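Side-chain contacts in VAPBC49 (Mycobacterium tuberculosis, PDB 5AF3), which is possibly the antitoxin of a type II toxin-antitoxin pair, with VapC45 as its cognate toxin, and probably binds DNA: residues A120-L123 / W124-A127; V89-Q92 / R93-P96; D207-G210 / P211-G215; L81-F84 / R85-G88. All blocks are in the same frame, centred on the assembly; numbering follows the deposited sequence.

Interaction 1: residues A120-L123 / W124-A127; sequences AEVL and WRFA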
loop_
_atom_site.group_PDB
_atom_site.type_symbol
_atom_site.label_atom_id
_atom_site.label_comp_id
_atom_site.label_asym_id
_atom_site.label_seq_id
_atom_site.Cartn_x
_atom_site.Cartn_y
_atom_site.Cartn_z
ATOM N N ALA A 120 -6.855 -1.898 -27.494
ATOM C CA ALA A 120 -6.133 -0.665 -27.894
ATOM C C ALA A 120 -6.616 -0.261 -29.290
ATOM O O ALA A 120 -6.958 0.893 -29.511
ATOM C CB ALA A 120 -4.643 -0.888 -27.926
ATOM N N GLU A 121 -6.649 -1.241 -30.205
ATOM C CA GLU A 121 -7.092 -0.999 -31.591
ATOM C C GLU A 121 -8.543 -0.556 -31.637
ATOM O O GLU A 121 -8.864 0.413 -32.332
ATOM C CB GLU A 121 -6.819 -2.218 -32.478
ATOM C CG GLU A 121 -7.203 -2.027 -33.933
ATOM C CD GLU A 121 -7.053 -3.307 -34.760
ATOM O OE1 GLU A 121 -6.408 -4.280 -34.282
ATOM O OE2 GLU A 121 -7.601 -3.341 -35.892
ATOM N N VAL A 122 -9.423 -1.212 -30.862
ATOM C CA VAL A 122 -10.824 -0.783 -30.772
ATOM C C VAL A 122 -10.945 0.685 -30.287
ATOM O O VAL A 122 -11.686 1.518 -30.846
ATOM C CB VAL A 122 -11.665 -1.776 -29.847
ATOM C CG1 VAL A 122 -13.011 -1.226 -29.542
ATOM C CG2 VAL A 122 -11.762 -3.204 -30.500
ATOM N N LEU A 123 -10.200 1.020 -29.237
ATOM C CA LEU A 123 -10.289 2.372 -28.703
ATOM C C LEU A 123 -9.740 3.425 -29.651
ATOM O O LEU A 123 -10.257 4.522 -29.745
ATOM C CB LEU A 123 -9.535 2.435 -27.374
ATOM C CG LEU A 123 -10.327 1.742 -26.255
ATOM C CD1 LEU A 123 -9.299 1.497 -25.113
ATOM C CD2 LEU A 123 -11.545 2.510 -25.789
ATOM N N TRP A 124 -8.647 3.090 -30.303
ATOM C CA TRP A 124 -8.073 3.980 -31.306
ATOM C C TRP A 124 -9.146 4.418 -32.341
ATOM O O TRP A 124 -9.341 5.622 -32.572
ATOM C CB TRP A 124 -6.875 3.308 -31.954
ATOM C CG TRP A 124 -6.402 4.038 -33.120
ATOM C CD1 TRP A 124 -5.926 5.314 -33.146
ATOM C CD2 TRP A 124 -6.374 3.562 -34.469
ATOM N NE1 TRP A 124 -5.586 5.663 -34.434
ATOM C CE2 TRP A 124 -5.859 4.608 -35.267
ATOM C CE3 TRP A 124 -6.742 2.349 -35.085
ATOM C CZ2 TRP A 124 -5.680 4.478 -36.647
ATOM C CZ3 TRP A 124 -6.568 2.222 -36.455
ATOM C CH2 TRP A 124 -6.038 3.285 -37.220
ATOM N N ARG A 125 -9.834 3.429 -32.908
ATOM C CA ARG A 125 -10.926 3.627 -33.879
ATOM C C ARG A 125 -11.996 4.604 -33.370
ATOM O O ARG A 125 -12.476 5.466 -34.124
ATOM C CB ARG A 125 -11.586 2.283 -34.220
ATOM C CG ARG A 125 -10.716 1.332 -35.009
ATOM C CD ARG A 125 -11.533 0.167 -35.629
ATOM N NE ARG A 125 -11.239 -1.155 -35.032
ATOM C CZ ARG A 125 -12.112 -1.912 -34.360
ATOM N NH1 ARG A 125 -13.375 -1.502 -34.148
ATOM N NH2 ARG A 125 -11.710 -3.094 -33.887
ATOM N N PHE A 126 -12.358 4.478 -32.086
ATOM C CA PHE A 126 -13.311 5.371 -31.451
ATOM C C PHE A 126 -12.788 6.822 -31.404
ATOM O O PHE A 126 -13.485 7.755 -31.756
ATOM C CB PHE A 126 -13.589 4.847 -30.028
ATOM C CG PHE A 126 -14.611 5.603 -29.285
ATOM C CD1 PHE A 126 -15.924 5.668 -29.750
ATOM C CD2 PHE A 126 -14.294 6.228 -28.069
ATOM C CE1 PHE A 126 -16.869 6.355 -29.078
ATOM C CE2 PHE A 126 -15.242 6.918 -27.391
ATOM C CZ PHE A 126 -16.548 6.980 -27.884
ATOM N N ALA A 127 -11.550 7.003 -30.972
ATOM C CA ALA A 127 -11.014 8.350 -30.766
ATOM C C ALA A 127 -10.788 9.045 -32.116
ATOM O O ALA A 127 -10.900 10.259 -32.192
ATOM C CB ALA A 127 -9.720 8.275 -29.994
#
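Val122 and Arg125, one turn apart, show how a helix can lay a charged group over an aliphatic one. Arg125 bends at its third torsion (chi3 -112°), bringing the guanidinium back along the helix until Val122 CA sits over the centre of one of its faces, 3.9 Å above the plane. Arg125 NH2 also lies 3.4 Å from Val122 CG2. The carboxylate of Glu121 is near but not joined to the guanidinium: Glu121 OE2 and Arg125 NE are 4.3 Å apart, beyond a salt bridge, so any attraction is probably loose. The backbone is more firmly satisfied. Trp124 N donates to Ala120 O at 2.9 Å, and Arg125 N reaches Glu121 O at 3.2 Å in a nearly straight bond (172° at the hydrogen). Phe126 N and Ala127 N continue the ladder to Val122 O and Leu123 O. Val122 O has a second donor, the indole NE1 of Trp100, while Phe126 O accepts from the hydroxyl of Ser130. Phe126 stacks on Trp100 of helix 95-105, and Trp124 stacks on Tyr151 of strand 150-153. Leu123 meets both helix 95-105 and helix 135-143. The pattern is that of an i+4 to i bonded alpha-helix packed against helices 95-105 and 135-143.

Interaction 2: residues V89-Q92 / R93-P96; sequences VPMQ and RIRP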
loop_
_atom_site.group_PDB
_atom_site.type_symbol
_atom_site.label_atom_id
_atom_site.label_comp_id
_atom_site.label_asym_id
_atom_site.label_seq_id
_atom_site.Cartn_x
_atom_site.Cartn_y
_atom_site.Cartn_z
ATOM N N VAL A 89 -5.554 8.516 -16.974
ATOM C CA VAL A 89 -6.749 8.642 -17.798
ATOM C C VAL A 89 -7.843 9.512 -17.143
ATOM O O VAL A 89 -8.282 9.273 -15.994
ATOM C CB VAL A 89 -7.332 7.246 -18.153
ATOM C CG1 VAL A 89 -8.650 7.380 -18.941
ATOM C CG2 VAL A 89 -6.289 6.433 -18.902
ATOM N N PRO A 90 -8.336 10.519 -17.883
ATOM C CA PRO A 90 -9.432 11.245 -17.331
ATOM C C PRO A 90 -10.682 10.369 -17.198
ATOM O O PRO A 90 -11.098 9.743 -18.181
ATOM C CB PRO A 90 -9.650 12.401 -18.350
ATOM C CG PRO A 90 -9.107 11.871 -19.629
ATOM C CD PRO A 90 -7.940 11.013 -19.226
ATOM N N MET A 91 -11.270 10.339 -15.999
ATOM C CA MET A 91 -12.310 9.343 -15.680
ATOM C C MET A 91 -13.743 9.843 -15.763
ATOM O O MET A 91 -14.691 9.053 -15.921
ATOM C CB MET A 91 -12.073 8.725 -14.282
ATOM C CG MET A 91 -10.701 8.026 -14.132
ATOM S SD MET A 91 -10.315 6.702 -15.327
ATOM C CE MET A 91 -11.657 5.531 -14.915
ATOM N N GLN A 92 -13.917 11.152 -15.650
ATOM C CA GLN A 92 -15.275 11.712 -15.531
ATOM C C GLN A 92 -16.108 11.564 -16.797
ATOM O O GLN A 92 -17.329 11.586 -16.729
ATOM C CB GLN A 92 -15.203 13.196 -15.186
ATOM C CG GLN A 92 -14.783 13.461 -13.757
ATOM C CD GLN A 92 -14.756 14.935 -13.479
ATOM O OE1 GLN A 92 -15.811 15.593 -13.441
ATOM N NE2 GLN A 92 -13.550 15.484 -13.307
ATOM N N ARG A 93 -15.463 11.461 -17.957
ATOM C CA ARG A 93 -16.221 11.341 -19.209
ATOM C C ARG A 93 -15.835 10.067 -19.976
ATOM O O ARG A 93 -15.819 10.031 -21.213
ATOM C CB ARG A 93 -16.038 12.597 -20.092
ATOM C CG ARG A 93 -16.537 13.900 -19.450
ATOM C CD ARG A 93 -16.122 15.138 -20.247
ATOM N NE ARG A 93 -16.632 16.386 -19.648
ATOM C CZ ARG A 93 -17.783 16.979 -19.956
ATOM N NH1 ARG A 93 -18.614 16.463 -20.855
ATOM N NH2 ARG A 93 -18.118 18.099 -19.338
ATOM N N ILE A 94 -15.540 9.019 -19.221
ATOM C CA ILE A 94 -15.082 7.760 -19.798
ATOM C C ILE A 94 -16.231 6.889 -20.326
ATOM O O ILE A 94 -15.983 5.961 -21.112
ATOM C CB ILE A 94 -14.255 6.954 -18.770
ATOM C CG1 ILE A 94 -13.420 5.891 -19.489
ATOM C CG2 ILE A 94 -15.188 6.382 -17.618
ATOM C CD1 ILE A 94 -12.200 5.417 -18.726
ATOM N N ARG A 95 -17.458 7.142 -19.872
ATOM C CA ARG A 95 -18.562 6.214 -20.213
ATOM C C ARG A 95 -18.764 5.929 -21.733
ATOM O O ARG A 95 -18.931 4.774 -22.136
ATOM C CB ARG A 95 -19.854 6.637 -19.507
ATOM C CG ARG A 95 -21.019 5.660 -19.665
ATOM C CD ARG A 95 -22.167 6.112 -18.775
ATOM N NE ARG A 95 -23.366 5.276 -18.898
ATOM C CZ ARG A 95 -24.474 5.610 -19.569
ATOM N NH1 ARG A 95 -24.568 6.784 -20.198
ATOM N NH2 ARG A 95 -25.500 4.765 -19.605
ATOM N N PRO A 96 -18.697 6.958 -22.605
ATOM C CA PRO A 96 -18.807 6.604 -24.045
ATOM C C PRO A 96 -17.750 5.656 -24.569
ATOM O O PRO A 96 -18.051 4.795 -25.393
ATOM C CB PRO A 96 -18.725 7.967 -24.741
ATOM C CG PRO A 96 -19.247 8.882 -23.738
ATOM C CD PRO A 96 -18.634 8.415 -22.445
HETATM O O HOH W 1 -13.015 11.241 -19.183
HETATM O O HOH W 2 -18.375 9.014 -17.744
#
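The tight side of this turn gathers on Ile94, whose CD1 meets two side chains from the residues just before it. Met91 CE lies 3.9 Å from Ile94 CD1, and Val89 CG1 approaches the same methyl at 4.1 Å. Met91 and Ile94 run side by side and point the same way, whereas Val89 crosses Ile94 at about a right angle. Met91 reaches the methyl by folding at both chi2 (-56°) and chi3 (-62°), which curls its thioether back toward the isoleucine. The other branch, Ile94 CG2, presses against Met91 O at 3.2 Å, and the backbone tie beside it, Ile94 N to Met91 O, is weak. This is the connection between two successive helices, 72-86 and 95-105, inside a putative helix-turn-helix DNA-binding domain; Phe84 of the first helix and Val139 of helix 135-143 both pack on Ile94. The polar side is looser and relies on water. One molecule donates to Pro90 O at 2.6 Å and accepts from Arg93 N at 2.7 Å, bridging two backbone groups. A second water donates to Gln92 O and accepts from Arg95 N, both at 3.0 Å, at the entry to helix 95-105. Gln92 and Arg93 are exposed, and a glycerol, probably from the crystallisation liquor, takes hydrogen bonds from Met91 N and Gln92 N.

Interaction 3: residues D207-G210 / P211-G215; sequences DVLG and PLRAG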
loop_
_atom_site.group_PDB
_atom_site.type_symbol
_atom_site.label_atom_id
_atom_site.label_comp_id
_atom_site.label_asym_id
_atom_site.label_seq_id
_atom_site.Cartn_x
_atom_site.Cartn_y
_atom_site.Cartn_z
ATOM N N ASP A 207 -6.288 -13.881 7.991
ATOM C CA ASP A 207 -6.124 -14.926 9.012
ATOM C C ASP A 207 -4.681 -15.100 9.509
ATOM O O ASP A 207 -4.444 -15.790 10.534
ATOM C CB ASP A 207 -6.739 -16.259 8.530
ATOM C CG ASP A 207 -8.262 -16.209 8.488
ATOM O OD1 ASP A 207 -8.843 -15.436 9.275
ATOM O OD2 ASP A 207 -8.888 -16.913 7.661
ATOM N N VAL A 208 -3.722 -14.438 8.852
ATOM C CA VAL A 208 -2.350 -14.515 9.361
ATOM C C VAL A 208 -2.029 -13.348 10.299
ATOM O O VAL A 208 -1.000 -13.359 10.987
ATOM C CB VAL A 208 -1.316 -14.709 8.238
ATOM C CG1 VAL A 208 -1.676 -15.969 7.388
ATOM C CG2 VAL A 208 -1.142 -13.431 7.372
ATOM N N LEU A 209 -2.903 -12.344 10.314
ATOM C CA LEU A 209 -2.612 -11.076 11.052
ATOM C C LEU A 209 -2.730 -11.240 12.562
ATOM O O LEU A 209 -1.885 -10.758 13.323
ATOM C CB LEU A 209 -3.517 -9.926 10.566
ATOM C CG LEU A 209 -3.367 -9.583 9.072
ATOM C CD1 LEU A 209 -4.176 -8.369 8.649
ATOM C CD2 LEU A 209 -1.894 -9.374 8.722
ATOM N N GLY A 210 -3.786 -11.929 12.991
ATOM C CA GLY A 210 -4.024 -12.143 14.414
ATOM C C GLY A 210 -2.833 -12.843 15.074
ATOM O O GLY A 210 -2.295 -12.356 16.067
ATOM N N PRO A 211 -2.415 -13.994 14.527
ATOM C CA PRO A 211 -1.272 -14.720 15.076
ATOM C C PRO A 211 0.028 -13.869 15.143
ATOM O O PRO A 211 0.745 -13.916 16.147
ATOM C CB PRO A 211 -1.114 -15.898 14.104
ATOM C CG PRO A 211 -2.482 -16.068 13.522
ATOM C CD PRO A 211 -3.033 -14.728 13.402
ATOM N N LEU A 212 0.319 -13.102 14.088
ATOM C CA LEU A 212 1.524 -12.240 14.087
ATOM C C LEU A 212 1.384 -11.147 15.141
ATOM O O LEU A 212 2.312 -10.893 15.916
ATOM C CB LEU A 212 1.746 -11.614 12.716
ATOM C CG LEU A 212 2.278 -12.519 11.628
ATOM C CD1 LEU A 212 2.286 -11.796 10.281
ATOM C CD2 LEU A 212 3.696 -13.082 12.007
ATOM N N ARG A 213 0.224 -10.506 15.174
ATOM C CA ARG A 213 -0.051 -9.508 16.231
ATOM C C ARG A 213 0.102 -10.058 17.634
ATOM O O ARG A 213 0.609 -9.370 18.536
ATOM C CB ARG A 213 -1.428 -8.848 16.024
ATOM C CG ARG A 213 -1.484 -7.976 14.805
ATOM C CD ARG A 213 -2.849 -7.272 14.716
ATOM N NE ARG A 213 -3.004 -6.621 13.411
ATOM C CZ ARG A 213 -4.169 -6.389 12.804
ATOM N NH1 ARG A 213 -5.306 -6.718 13.396
ATOM N NH2 ARG A 213 -4.201 -5.793 11.615
ATOM N N ALA A 214 -0.336 -11.292 17.832
ATOM C CA ALA A 214 -0.188 -11.989 19.113
ATOM C C ALA A 214 1.272 -12.304 19.495
ATOM O O ALA A 214 1.549 -12.654 20.640
ATOM C CB ALA A 214 -1.041 -13.290 19.114
ATOM N N GLY A 215 2.208 -12.207 18.539
ATOM C CA GLY A 215 3.585 -12.425 18.853
ATOM C C GLY A 215 4.162 -13.724 18.382
ATOM O O GLY A 215 5.282 -14.049 18.735
#
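Asp207 O and the ring of Pro211 illustrate how a helix accommodates a residue that has no N-H to give: Pro211 CD lies 3.4 Å from Asp207 O where a backbone bond would otherwise form, and the helix is kinked there. The carboxylate of Asp207 turns elsewhere, to a salt bridge with Arg204. At Val208 the backbone oxygen meets several groups at once. Val208 O takes a weak bond from Leu212 N at 3.4 Å, while Pro211 CD and Leu212 CG both brush it. Leu209 brings the first strong bond, Arg213 N to Leu209 O at 2.8 Å and 169° at the hydrogen. Its side chain also meets the arginine: with CG anti to the carbonyl carbon (chi1 -68°), the extended chain of Arg213 runs back along the helix and lays its guanidinium over Leu209. Leu209 CB faces the centre of one guanidinium face of Arg213, 4.2 Å from its plane. Leu209 CD1 adds a contact to Arg213 NH2 at 3.9 Å. Gly210 O then accepts from Ala214 N at 2.8 Å and touches Ala214 CB. Beyond it the helix closes in a Schellman motif, where Gly215, with its positive phi of 106°, sends its N back to Leu212 O at 2.9 Å. In the DUF433 region, Pro211 and Leu212 pack on Val221 of helix 218-225, and Val208 and Leu209 face Leu232 and Leu236 of helix 229-236. Leu212 also meets Ile156 of the second subunit, whose Lys154 bonds to Arg213 O.

Interaction 4: residues L81-F84 / R85-G88; sequences LNAF and RRAG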
loop_
_atom_site.group_PDB
_atom_site.type_symbol
_atom_site.label_atom_id
_atom_site.label_comp_id
_atom_site.label_asym_id
_atom_site.label_seq_id
_atom_site.Cartn_x
_atom_site.Cartn_y
_atom_site.Cartn_z
ATOM N N LEU A 81 -10.716 -0.185 -14.365
ATOM C CA LEU A 81 -10.906 1.264 -14.325
ATOM C C LEU A 81 -9.907 1.956 -13.395
ATOM O O LEU A 81 -9.465 3.057 -13.668
ATOM C CB LEU A 81 -12.305 1.599 -13.875
ATOM C CG LEU A 81 -13.444 1.311 -14.859
ATOM C CD1 LEU A 81 -14.739 1.671 -14.193
ATOM C CD2 LEU A 81 -13.202 2.155 -16.157
ATOM N N ASN A 82 -9.562 1.316 -12.286
ATOM C CA ASN A 82 -8.521 1.879 -11.421
ATOM C C ASN A 82 -7.144 1.889 -12.062
ATOM O O ASN A 82 -6.324 2.805 -11.798
ATOM C CB ASN A 82 -8.479 1.168 -10.074
ATOM C CG ASN A 82 -7.719 1.985 -9.020
ATOM O OD1 ASN A 82 -7.789 3.218 -9.004
ATOM N ND2 ASN A 82 -6.969 1.298 -8.167
ATOM N N ALA A 83 -6.876 0.889 -12.892
ATOM C CA ALA A 83 -5.638 0.804 -13.623
ATOM C C ALA A 83 -5.630 1.945 -14.635
ATOM O O ALA A 83 -4.571 2.562 -14.856
ATOM C CB ALA A 83 -5.498 -0.533 -14.348
ATOM N N PHE A 84 -6.801 2.222 -15.232
ATOM C CA PHE A 84 -6.926 3.372 -16.148
ATOM C C PHE A 84 -6.635 4.690 -15.380
ATOM O O PHE A 84 -5.860 5.549 -15.856
ATOM C CB PHE A 84 -8.325 3.454 -16.814
ATOM C CG PHE A 84 -8.620 2.339 -17.786
ATOM C CD1 PHE A 84 -7.675 1.365 -18.124
ATOM C CD2 PHE A 84 -9.894 2.278 -18.381
ATOM C CE1 PHE A 84 -8.013 0.337 -19.017
ATOM C CE2 PHE A 84 -10.226 1.260 -19.273
ATOM C CZ PHE A 84 -9.301 0.297 -19.577
ATOM N N ARG A 85 -7.202 4.810 -14.193
ATOM C CA ARG A 85 -7.078 6.010 -13.355
ATOM C C ARG A 85 -5.619 6.228 -12.971
ATOM O O ARG A 85 -5.107 7.330 -13.099
ATOM C CB ARG A 85 -7.908 5.864 -12.091
ATOM C CG ARG A 85 -7.926 7.110 -11.192
ATOM C CD ARG A 85 -8.791 6.885 -9.973
ATOM N NE ARG A 85 -8.093 6.035 -9.028
ATOM C CZ ARG A 85 -7.554 6.448 -7.884
ATOM N NH1 ARG A 85 -7.658 7.717 -7.493
ATOM N NH2 ARG A 85 -6.948 5.564 -7.115
ATOM N N ARG A 86 -4.956 5.162 -12.520
ATOM C CA ARG A 86 -3.520 5.184 -12.210
ATOM C C ARG A 86 -2.668 5.674 -13.371
ATOM O O ARG A 86 -1.659 6.367 -13.162
ATOM C CB ARG A 86 -3.061 3.771 -11.821
ATOM C CG ARG A 86 -1.678 3.679 -11.198
ATOM C CD ARG A 86 -1.408 2.218 -10.762
ATOM N NE ARG A 86 -2.294 1.767 -9.699
ATOM C CZ ARG A 86 -3.222 0.799 -9.799
ATOM N NH1 ARG A 86 -3.465 0.156 -10.936
ATOM N NH2 ARG A 86 -3.943 0.481 -8.740
ATOM N N ALA A 87 -3.094 5.375 -14.598
ATOM C CA ALA A 87 -2.344 5.736 -15.802
ATOM C C ALA A 87 -2.455 7.220 -16.177
ATOM O O ALA A 87 -1.766 7.684 -17.112
ATOM C CB ALA A 87 -2.757 4.862 -16.977
ATOM N N GLY A 88 -3.342 7.939 -15.481
ATOM C CA GLY A 88 -3.597 9.378 -15.778
ATOM C C GLY A 88 -4.816 9.592 -16.671
ATOM O O GLY A 88 -5.110 10.724 -17.071
#
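Asn82 OD1 is gripped by two nitrogens of Arg85, a side-on clasp on the last turns of helix 72-86, which lies in a putative helix-turn-helix DNA-binding domain and closes in a Schellman motif. Arg85 NE gives the shorter bond, 2.8 Å to Asn82 OD1, almost in line with the carbonyl (C=O...N angle 177°). Arg85 NH2 reaches Asn82 OD1 at 3.1 Å, lying in the carbonyl plane on a lone pair. Amide and guanidinium are nearly coplanar, 13° apart, and the paired bonds hold the two groups edge to edge in nearly one plane. A bend at chi3 brings the edge of the guanidinium round to the amide. The other end of the amide is satisfied too, for Asn82 ND2 bonds to Val28 O, a second-shell link that probably sets which way OD1 faces.

Arg86 behaves differently. Its guanidinium plane is turned 71° from the Asn82 amide and has Asn82 O over one face, offset toward the rim. Asn82 O is already taken by Arg86 N at 2.8 Å. Farther along the side chain a cation-pi contact with Tyr160 engages the charge. Elsewhere on the helix, Phe84 and Ala87 pack on Val157 of helix 155-161. At the helix end Ala87 N makes two weak bonds, to Ala83 O and Phe84 O, and the chain turns at Gly88, whose phi is positive. The closing bond of the turn runs from Gly88 N to Arg85 O, at 3.0 Å.

From the N terminus the four contacts come in series, and none encloses or crosses another. Interaction 4 ends helix 72-86, and interaction 2 begins at the very next residue, turning the chain into helix 95-105. The two touch: Val89 N probably bonds to Phe84 O, and Ile94 CD1 packs on the Phe84 ring. Interaction 1 follows on helix 115-130 and meets interaction 2 where Phe126 CZ touches Pro96 O, so these three form one connected helical region. Interaction 3 stands apart in the DUF433 region, its centre about 48 Å from that of interaction 1. Arg86 O of one subunit takes a weak hydrogen bond from Arg213 NE of the other, joining interactions 3 and 4 across the two-chain assembly.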